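Local coordinates for protein ethanolamine kinase Pv091845 (Plasmodium vivax, PDB 2QG7) that probably transfers a phosphate group from ATP to ethanolamine, the first step in making phosphatidylethanolamine from it, at residues Lys253-Asp258 with Ile263-Asp268; Phe374-Asp379 with Ile439-Thr444; Arg360-Ala365 with Tyr414-Ile419. All blocks are in the same frame, centred on the assembly; numbering follows the deposited sequence.

Interaction 1. Residues Lys253-Asp258 with Ile263-Asp268; sequences KICSFD and ILKLID
Lys265 spans the gap to Lys253, Ile254 and Cys255 with its side chain alone, as the two backbones stay well apart: even the nearest CA atoms, those of Ile254 and Lys265, are 9.8 Å from each other. The polar part of the contact is one weak hydrogen bond, from Lys265 NZ to Lys253 O at 3.3 Å. The methylene next to the amine lies almost as near that oxygen, with Lys265 CE 3.4 Å from Lys253 O, so the last two atoms of the lysine pass beside the carbonyl together. The reach comes from the torsions: CG stands beside the backbone N of Lys265 (chi1 -64°), and the chain is fully extended from there to the amine.

The sulfur forms the second group of contacts. Cys255 SG sits between its own backbone N and carbonyl carbon (chi1 54°), a placement that brings it to 3.5 Å from Lys265 NZ and 3.9 Å from Lys265 CE. Ile254 adds a plain van der Waals approach of its backbone to the amine, with Ile254 CA 3.8 Å from Lys265 NZ, while its side chain leaves in another direction.

Around this bridge, the connection between helices 236-251 and 262-265 is closed by further bonds, from Arg251 to the carbonyl of Lys265 and from Asn262 to that of Ser256. The same loop also meets the second subunit, whose Arg455 bonds Phe257 O and makes a cation-pi contact with the Phe257 ring.

At this surface site, with one long bond and a thiol beside it, the ammonium group is probably held only loosely, and its positive charge would tend to favour the thiolate form of Cys255 slightly.

Interaction 2. Residues Phe374-Asp379 with Ile439-Thr444; sequences FNCDWD and INYGMT
Different first torsions bring Phe374 and Tyr441 together: CG of Phe374 lies beside the backbone N (chi1 -78°), whereas CG of Tyr441 is swung away from it (chi1 178°) and leaves helix 438-448 toward the loop. The edge of the Phe374 ring meets the face of Tyr441 in an offset edge-to-face pair, planes at 64°, with Phe374 CD1 3.6 Å from Tyr441 CE1. Cys376 SG approaches the same tyrosine obliquely, 3.8 Å from Tyr441 CE1, as a sulfur-aromatic contact. Phe436 makes edge-to-face pairs with both rings, while Tyr441 OH bonds Arg445.

One turn on, Thr444 OG1 bonds Asn440 O at 2.6 Å, and Thr444 N reaches that oxygen from the opposite face of its plane at 2.9 Å. The hydroxyl bond would hold the side-chain rotation, with the methyl turned to Cys376, CG2 of Thr444 lying 3.9 Å from CB of Cys376. A water in the indole plane accepts from Trp378 NE1 and donates to Thr444 O, 2.8 Å from each.

The loop thus meets the helix mainly through nonpolar ring, sulfur and methyl contacts, and the water supplies the polar link between the segments.

Interaction 3. Residues Arg360-Ala365 with Tyr414-Ile419; sequences RAYDIA and YICSHI
Between Tyr362 and Ala365, the two residues of helix 360-369 that touch 414-419, Asp363 turns its carboxylate elsewhere: OD2 is gripped by His294 N and His210 NE2, and OD1 by Cys295 N. A helix aspartate that takes the backbone amides of a His-x-Asp loop is a recurring feature of protein-kinase-like folds, consistent with this helix supporting the presumed catalytic loop.

Across the contact itself no hydrogen bond forms between the segments. The axes of segments 360-365 and 414-419 cross at -75° and come within 8.8 Å, and the backbones approach most closely at Ala365 and Tyr414, whose CA atoms are 5.2 Å from each other. Small size permits this: Ala365 CB presses against the backbone, 3.7 Å from Tyr414 N, and also lies over one face of the Tyr414 ring, displaced toward the rim, 4.1 Å from CD2 of that ring.

One turn earlier in its helix, Tyr362 extends its ring to helix 413-430, CG lying anti to the backbone N (chi1 180°). One side of this ring does the touching, with Tyr362 CE1 3.8 Å from Ser417 CA and Tyr362 CD1 3.9 Å from Cys416 SG. The sulfur comes in obliquely, 72° off the ring normal, as a sulfur-aromatic contact.

Polar ends at the crossing are satisfied nearby, Ser417 OG by Asn366, the next residue after Ala365, and Tyr414 OH by Glu387.

The interface between the segments is therefore buried and held by shape, with alanine and serine allowing the close crossing and the aromatic rings and sulfur filling its flanks, while directional bonds at the edges would hold the Ser417 hydroxyl and the end of Tyr414 in place.

All three contacts lie in the largely helical part of the kinase fold. Interaction 1 closes first along the chain, whereas the segments of interactions 2 and 3 alternate along it. Interactions 2 and 3, with centres 15 Å apart, touch where Trp378 packs on His418, which joins loop 374-379 to helix 413-430; helices 413-430 and 438-448 are consecutive in the chain. Interactions 1 and 2, with centres 21 Å apart, touch through Ile263 and Ile267, which pack on Ile439 and Met443; interaction 1 does not touch interaction 3, about 10 Å off at nearest atoms. Interactions 1 and 2 also border the second subunit, so neighbouring contacts of this helical region adjoin one another, from the subunit interface inward.

Interaction 1. Residues Lys253-Asp258 with Ile263-Asp268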
loop_
_atom_site.group_PDB
_atom_site.type_symbol
_atom_site.label_atom_id
_atom_site.label_comp_id
_atom_site.label_asym_id
_atom_site.label_seq_id
_atom_site.Cartn_x
_atom_site.Cartn_y
_atom_site.Cartn_z
ATOM N N LYS D 253 -9.602 -19.820 14.789
ATOM C CA LYS D 253 -11.046 -19.646 14.935
ATOM C C LYS D 253 -11.732 -19.576 13.577
ATOM O O LYS D 253 -11.238 -18.921 12.634
ATOM C CB LYS D 253 -11.352 -18.373 15.709
ATOM C CG LYS D 253 -10.829 -18.429 17.131
ATOM C CD LYS D 253 -10.987 -17.115 17.846
ATOM C CE LYS D 253 -10.289 -17.194 19.198
ATOM N NZ LYS D 253 -10.243 -15.839 19.857
ATOM N N ILE D 254 -12.859 -20.271 13.465
ATOM C CA ILE D 254 -13.716 -20.112 12.302
ATOM C C ILE D 254 -14.567 -18.872 12.561
ATOM O O ILE D 254 -15.184 -18.737 13.610
ATOM C CB ILE D 254 -14.546 -21.407 11.947
ATOM C CG1 ILE D 254 -15.598 -21.107 10.854
ATOM C CG2 ILE D 254 -15.193 -22.010 13.193
ATOM C CD1 ILE D 254 -15.964 -22.341 10.002
ATOM N N CYS D 255 -14.558 -17.958 11.596
ATOM C CA CYS D 255 -15.236 -16.687 11.739
ATOM C C CYS D 255 -16.210 -16.477 10.575
ATOM O O CYS D 255 -16.278 -17.285 9.644
ATOM C CB CYS D 255 -14.182 -15.562 11.777
ATOM S SG CYS D 255 -13.053 -15.589 10.361
ATOM N N SER D 256 -16.968 -15.384 10.648
ATOM C CA SER D 256 -17.875 -14.990 9.588
ATOM C C SER D 256 -17.163 -14.541 8.302
ATOM O O SER D 256 -15.973 -14.221 8.295
ATOM C CB SER D 256 -18.825 -13.909 10.102
ATOM O OG SER D 256 -18.147 -12.699 10.403
ATOM N N PHE D 257 -17.904 -14.526 7.207
ATOM C CA PHE D 257 -17.380 -14.139 5.922
ATOM C C PHE D 257 -16.799 -12.713 5.932
ATOM O O PHE D 257 -15.946 -12.385 5.120
ATOM C CB PHE D 257 -18.517 -14.246 4.876
ATOM C CG PHE D 257 -18.083 -14.007 3.452
ATOM C CD1 PHE D 257 -17.323 -14.947 2.775
ATOM C CD2 PHE D 257 -18.439 -12.839 2.796
ATOM C CE1 PHE D 257 -16.917 -14.716 1.460
ATOM C CE2 PHE D 257 -18.050 -12.607 1.482
ATOM C CZ PHE D 257 -17.283 -13.546 0.823
ATOM N N ASP D 258 -17.259 -11.861 6.826
ATOM C CA ASP D 258 -16.808 -10.464 6.797
ATOM C C ASP D 258 -16.056 -10.012 8.062
ATOM O O ASP D 258 -16.007 -8.814 8.383
ATOM C CB ASP D 258 -17.995 -9.547 6.525
ATOM C CG ASP D 258 -19.003 -9.547 7.663
ATOM O OD1 ASP D 258 -19.175 -10.603 8.327
ATOM O OD2 ASP D 258 -19.615 -8.482 7.900
ATOM N N ILE D 263 -8.096 -11.871 6.880
ATOM C CA ILE D 263 -6.759 -11.555 6.318
ATOM C C ILE D 263 -5.679 -12.537 6.796
ATOM O O ILE D 263 -4.725 -12.838 6.072
ATOM C CB ILE D 263 -6.349 -10.061 6.606
ATOM C CG1 ILE D 263 -5.103 -9.663 5.800
ATOM C CG2 ILE D 263 -6.189 -9.790 8.136
ATOM C CD1 ILE D 263 -5.183 -10.039 4.273
ATOM N N LEU D 264 -5.854 -13.078 7.994
ATOM C CA LEU D 264 -4.882 -13.991 8.548
ATOM C C LEU D 264 -4.876 -15.325 7.830
ATOM O O LEU D 264 -3.846 -15.999 7.754
ATOM C CB LEU D 264 -5.156 -14.220 10.049
ATOM C CG LEU D 264 -5.270 -13.002 10.968
ATOM C CD1 LEU D 264 -5.365 -13.505 12.377
ATOM C CD2 LEU D 264 -4.105 -12.001 10.819
ATOM N N LYS D 265 -6.040 -15.723 7.337
ATOM C CA LYS D 265 -6.242 -17.008 6.689
ATOM C C LYS D 265 -5.577 -17.061 5.342
ATOM O O LYS D 265 -5.157 -18.091 4.895
ATOM C CB LYS D 265 -7.729 -17.300 6.601
ATOM C CG LYS D 265 -8.338 -17.433 8.014
ATOM C CD LYS D 265 -9.791 -17.877 8.015
ATOM C CE LYS D 265 -10.301 -18.133 9.445
ATOM N NZ LYS D 265 -11.746 -18.639 9.378
ATOM N N LEU D 266 -5.448 -15.914 4.707
ATOM C CA LEU D 266 -4.733 -15.806 3.446
ATOM C C LEU D 266 -3.189 -15.998 3.594
ATOM O O LEU D 266 -2.488 -16.270 2.610
ATOM C CB LEU D 266 -5.081 -14.447 2.817
ATOM C CG LEU D 266 -4.611 -14.166 1.379
ATOM C CD1 LEU D 266 -5.271 -15.124 0.328
ATOM C CD2 LEU D 266 -4.919 -12.694 1.068
ATOM N N ILE D 267 -2.674 -15.859 4.822
ATOM C CA ILE D 267 -1.257 -16.012 5.102
ATOM C C ILE D 267 -0.970 -17.446 5.486
ATOM O O ILE D 267 -1.638 -17.986 6.372
ATOM C CB ILE D 267 -0.759 -15.051 6.253
ATOM C CG1 ILE D 267 -1.041 -13.576 5.920
ATOM C CG2 ILE D 267 0.753 -15.223 6.461
ATOM C CD1 ILE D 267 -1.172 -12.708 7.134
ATOM N N ASP D 268 0.033 -18.054 4.851
ATOM C CA ASP D 268 0.461 -19.414 5.239
ATOM C C ASP D 268 1.342 -19.336 6.484
ATOM O O ASP D 268 2.500 -18.911 6.419
ATOM C CB ASP D 268 1.197 -20.123 4.097
ATOM C CG ASP D 268 1.298 -21.637 4.299
ATOM O OD1 ASP D 268 0.985 -22.144 5.391
ATOM O OD2 ASP D 268 1.689 -22.348 3.352
#

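Interaction 2. Residues Phe374-Asp379 with Ile439-Thr444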
loop_
_atom_site.group_PDB
_atom_site.type_symbol
_atom_site.label_atom_id
_atom_site.label_comp_id
_atom_site.label_asym_id
_atom_site.label_seq_id
_atom_site.Cartn_x
_atom_site.Cartn_y
_atom_site.Cartn_z
ATOM N N PHE D 374 5.411 5.718 7.201
ATOM C CA PHE D 374 4.229 4.826 7.229
ATOM C C PHE D 374 3.727 4.504 5.822
ATOM O O PHE D 374 3.006 3.560 5.629
ATOM C CB PHE D 374 3.105 5.441 8.067
ATOM C CG PHE D 374 3.321 5.302 9.555
ATOM C CD1 PHE D 374 3.369 4.041 10.142
ATOM C CD2 PHE D 374 3.477 6.429 10.359
ATOM C CE1 PHE D 374 3.537 3.901 11.517
ATOM C CE2 PHE D 374 3.673 6.296 11.734
ATOM C CZ PHE D 374 3.692 5.028 12.312
ATOM N N ASN D 375 4.132 5.301 4.848
ATOM C CA ASN D 375 3.761 5.097 3.463
ATOM C C ASN D 375 4.579 4.007 2.802
ATOM O O ASN D 375 4.270 3.570 1.699
ATOM C CB ASN D 375 3.892 6.427 2.691
ATOM C CG ASN D 375 3.166 6.396 1.356
ATOM O OD1 ASN D 375 3.788 6.463 0.264
ATOM N ND2 ASN D 375 1.845 6.231 1.420
ATOM N N CYS D 376 5.639 3.587 3.467
ATOM C CA CYS D 376 6.500 2.470 3.039
ATOM C C CYS D 376 7.160 2.663 1.672
ATOM O O CYS D 376 7.246 1.762 0.844
ATOM C CB CYS D 376 5.731 1.169 3.149
ATOM S SG CYS D 376 5.154 0.739 4.772
ATOM N N ASP D 377 7.634 3.877 1.419
ATOM C CA ASP D 377 8.404 4.150 0.212
ATOM C C ASP D 377 9.822 3.591 0.344
ATOM O O ASP D 377 10.705 4.300 0.758
ATOM C CB ASP D 377 8.427 5.637 -0.062
ATOM C CG ASP D 377 7.034 6.195 -0.333
ATOM O OD1 ASP D 377 6.340 5.627 -1.222
ATOM O OD2 ASP D 377 6.619 7.192 0.317
ATOM N N TRP D 378 10.017 2.316 0.002
ATOM C CA TRP D 378 11.224 1.566 0.364
ATOM C C TRP D 378 12.506 2.045 -0.289
ATOM O O TRP D 378 13.604 1.720 0.166
ATOM C CB TRP D 378 11.050 0.088 0.106
ATOM C CG TRP D 378 9.968 -0.559 0.902
ATOM C CD1 TRP D 378 8.993 -1.382 0.424
ATOM C CD2 TRP D 378 9.751 -0.467 2.328
ATOM N NE1 TRP D 378 8.183 -1.819 1.457
ATOM C CE2 TRP D 378 8.616 -1.259 2.629
ATOM C CE3 TRP D 378 10.400 0.207 3.372
ATOM C CZ2 TRP D 378 8.119 -1.391 3.921
ATOM C CZ3 TRP D 378 9.903 0.079 4.634
ATOM C CH2 TRP D 378 8.770 -0.709 4.906
ATOM N N ASP D 379 12.366 2.839 -1.340
ATOM C CA ASP D 379 13.517 3.423 -2.027
ATOM C C ASP D 379 14.174 4.569 -1.216
ATOM O O ASP D 379 15.254 5.067 -1.563
ATOM C CB ASP D 379 13.101 3.898 -3.433
ATOM C CG ASP D 379 11.900 4.869 -3.406
ATOM O OD1 ASP D 379 10.861 4.595 -2.705
ATOM O OD2 ASP D 379 11.979 5.905 -4.116
ATOM N N ILE D 439 -4.354 -3.242 9.014
ATOM C CA ILE D 439 -4.301 -4.456 8.173
ATOM C C ILE D 439 -3.411 -4.276 6.942
ATOM O O ILE D 439 -2.581 -5.125 6.648
ATOM C CB ILE D 439 -5.714 -4.874 7.687
ATOM C CG1 ILE D 439 -6.675 -5.055 8.880
ATOM C CG2 ILE D 439 -5.640 -6.087 6.730
ATOM C CD1 ILE D 439 -6.261 -6.099 9.910
ATOM N N ASN D 440 -3.630 -3.183 6.216
ATOM C CA ASN D 440 -2.898 -2.874 5.043
ATOM C C ASN D 440 -1.437 -2.543 5.368
ATOM O O ASN D 440 -0.522 -2.914 4.605
ATOM C CB ASN D 440 -3.550 -1.676 4.324
ATOM C CG ASN D 440 -4.647 -2.102 3.336
ATOM O OD1 ASN D 440 -5.798 -1.654 3.419
ATOM N ND2 ASN D 440 -4.285 -2.975 2.404
ATOM N N TYR D 441 -1.234 -1.814 6.474
ATOM C CA TYR D 441 0.107 -1.479 6.893
ATOM C C TYR D 441 0.832 -2.740 7.306
ATOM O O TYR D 441 1.990 -2.881 6.959
ATOM C CB TYR D 441 0.137 -0.444 8.035
ATOM C CG TYR D 441 1.533 -0.132 8.516
ATOM C CD1 TYR D 441 2.370 0.704 7.780
ATOM C CD2 TYR D 441 2.028 -0.686 9.707
ATOM C CE1 TYR D 441 3.643 0.989 8.213
ATOM C CE2 TYR D 441 3.316 -0.405 10.138
ATOM C CZ TYR D 441 4.110 0.445 9.397
ATOM O OH TYR D 441 5.409 0.738 9.822
ATOM N N GLY D 442 0.145 -3.628 8.020
ATOM C CA GLY D 442 0.676 -4.941 8.441
ATOM C C GLY D 442 1.099 -5.835 7.295
ATOM O O GLY D 442 2.160 -6.480 7.333
ATOM N N MET D 443 0.277 -5.854 6.247
ATOM C CA MET D 443 0.473 -6.682 5.059
ATOM C C MET D 443 1.565 -6.136 4.192
ATOM O O MET D 443 2.283 -6.895 3.596
ATOM C CB MET D 443 -0.836 -6.798 4.235
ATOM C CG MET D 443 -1.921 -7.604 4.914
ATOM S SD MET D 443 -1.360 -9.301 5.305
ATOM C CE MET D 443 -1.118 -10.001 3.658
ATOM N N THR D 444 1.664 -4.817 4.104
ATOM C CA THR D 444 2.748 -4.154 3.416
ATOM C C THR D 444 4.120 -4.435 4.061
ATOM O O THR D 444 5.087 -4.680 3.320
ATOM C CB THR D 444 2.528 -2.621 3.336
ATOM O OG1 THR D 444 1.215 -2.351 2.824
ATOM C CG2 THR D 444 3.570 -1.957 2.440
HETATM O O HOH W 1 6.092 -3.659 0.939
#

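Interaction 3. Residues Arg360-Ala365 with Tyr414-Ile419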
loop_
_atom_site.group_PDB
_atom_site.type_symbol
_atom_site.label_atom_id
_atom_site.label_comp_id
_atom_site.label_asym_id
_atom_site.label_seq_id
_atom_site.Cartn_x
_atom_site.Cartn_y
_atom_site.Cartn_z
ATOM N N ARG D 360 21.618 -4.596 19.174
ATOM C CA ARG D 360 21.815 -3.221 18.773
ATOM C C ARG D 360 21.573 -3.039 17.308
ATOM O O ARG D 360 21.261 -1.920 16.857
ATOM C CB ARG D 360 23.218 -2.702 19.166
ATOM C CG ARG D 360 24.406 -3.486 18.599
ATOM C CD ARG D 360 25.660 -2.639 18.473
ATOM N NE ARG D 360 26.754 -3.330 17.763
ATOM C CZ ARG D 360 28.008 -2.871 17.591
ATOM N NH1 ARG D 360 28.384 -1.691 18.093
ATOM N NH2 ARG D 360 28.910 -3.603 16.913
ATOM N N ALA D 361 21.734 -4.120 16.553
ATOM C CA ALA D 361 21.593 -4.075 15.100
ATOM C C ALA D 361 20.102 -4.014 14.694
ATOM O O ALA D 361 19.766 -3.370 13.693
ATOM C CB ALA D 361 22.278 -5.227 14.468
ATOM N N TYR D 362 19.220 -4.641 15.488
ATOM C CA TYR D 362 17.782 -4.429 15.331
ATOM C C TYR D 362 17.320 -2.941 15.381
ATOM O O TYR D 362 16.552 -2.499 14.516
ATOM C CB TYR D 362 17.008 -5.236 16.342
ATOM C CG TYR D 362 15.546 -5.027 16.190
ATOM C CD1 TYR D 362 14.803 -5.757 15.239
ATOM C CD2 TYR D 362 14.880 -4.079 16.979
ATOM C CE1 TYR D 362 13.427 -5.565 15.098
ATOM C CE2 TYR D 362 13.498 -3.851 16.822
ATOM C CZ TYR D 362 12.782 -4.610 15.889
ATOM O OH TYR D 362 11.428 -4.373 15.764
ATOM N N ASP D 363 17.790 -2.195 16.387
ATOM C CA ASP D 363 17.398 -0.813 16.573
ATOM C C ASP D 363 17.851 0.107 15.454
ATOM O O ASP D 363 17.159 1.059 15.122
ATOM C CB ASP D 363 17.917 -0.309 17.915
ATOM C CG ASP D 363 16.943 0.632 18.629
ATOM O OD1 ASP D 363 15.732 0.695 18.248
ATOM O OD2 ASP D 363 17.413 1.292 19.585
ATOM N N ILE D 364 18.992 -0.177 14.867
ATOM C CA ILE D 364 19.525 0.604 13.773
ATOM C C ILE D 364 18.818 0.299 12.433
ATOM O O ILE D 364 18.456 1.225 11.703
ATOM C CB ILE D 364 21.087 0.413 13.630
ATOM C CG1 ILE D 364 21.768 0.685 14.989
ATOM C CG2 ILE D 364 21.680 1.300 12.469
ATOM C CD1 ILE D 364 23.243 0.217 15.079
ATOM N N ALA D 365 18.633 -0.980 12.122
ATOM C CA ALA D 365 17.943 -1.410 10.908
ATOM C C ALA D 365 16.445 -1.050 10.936
ATOM O O ALA D 365 15.876 -0.682 9.905
ATOM C CB ALA D 365 18.149 -2.918 10.676
ATOM N N TYR D 414 16.815 -5.864 8.913
ATOM C CA TYR D 414 15.851 -5.181 8.085
ATOM C C TYR D 414 14.544 -5.997 7.943
ATOM O O TYR D 414 13.427 -5.496 8.228
ATOM C CB TYR D 414 16.459 -4.962 6.731
ATOM C CG TYR D 414 17.232 -3.687 6.568
ATOM C CD1 TYR D 414 16.563 -2.487 6.290
ATOM C CD2 TYR D 414 18.644 -3.677 6.640
ATOM C CE1 TYR D 414 17.249 -1.316 6.102
ATOM C CE2 TYR D 414 19.359 -2.483 6.444
ATOM C CZ TYR D 414 18.648 -1.318 6.171
ATOM O OH TYR D 414 19.298 -0.143 5.981
ATOM N N ILE D 415 14.710 -7.255 7.525
ATOM C CA ILE D 415 13.615 -8.222 7.434
ATOM C C ILE D 415 12.989 -8.560 8.772
ATOM O O ILE D 415 11.787 -8.805 8.866
ATOM C CB ILE D 415 14.056 -9.552 6.768
ATOM C CG1 ILE D 415 14.501 -9.300 5.307
ATOM C CG2 ILE D 415 12.872 -10.550 6.751
ATOM C CD1 ILE D 415 15.464 -10.402 4.876
ATOM N N CYS D 416 13.817 -8.617 9.785
ATOM C CA CYS D 416 13.368 -8.862 11.160
ATOM C C CYS D 416 12.399 -7.732 11.674
ATOM O O CYS D 416 11.380 -7.968 12.317
ATOM C CB CYS D 416 14.625 -8.957 12.045
ATOM S SG CYS D 416 14.232 -9.344 13.716
ATOM N N SER D 417 12.773 -6.501 11.383
ATOM C CA SER D 417 11.967 -5.337 11.643
ATOM C C SER D 417 10.630 -5.345 10.842
ATOM O O SER D 417 9.595 -4.974 11.377
ATOM C CB SER D 417 12.805 -4.118 11.248
ATOM O OG SER D 417 12.030 -2.956 11.265
ATOM N N HIS D 418 10.659 -5.785 9.576
ATOM C CA HIS D 418 9.424 -6.014 8.802
ATOM C C HIS D 418 8.456 -7.029 9.420
ATOM O O HIS D 418 7.259 -6.797 9.474
ATOM C CB HIS D 418 9.759 -6.441 7.368
ATOM C CG HIS D 418 10.422 -5.380 6.570
ATOM N ND1 HIS D 418 9.960 -4.079 6.538
ATOM C CD2 HIS D 418 11.513 -5.418 5.767
ATOM C CE1 HIS D 418 10.725 -3.358 5.730
ATOM N NE2 HIS D 418 11.675 -4.149 5.249
ATOM N N ILE D 419 8.974 -8.170 9.845
ATOM C CA ILE D 419 8.153 -9.186 10.441
ATOM C C ILE D 419 7.564 -8.736 11.762
ATOM O O ILE D 419 6.373 -8.929 12.025
ATOM C CB ILE D 419 8.932 -10.522 10.573
ATOM C CG1 ILE D 419 9.286 -11.031 9.164
ATOM C CG2 ILE D 419 8.119 -11.541 11.359
ATOM C CD1 ILE D 419 10.296 -12.221 9.089
#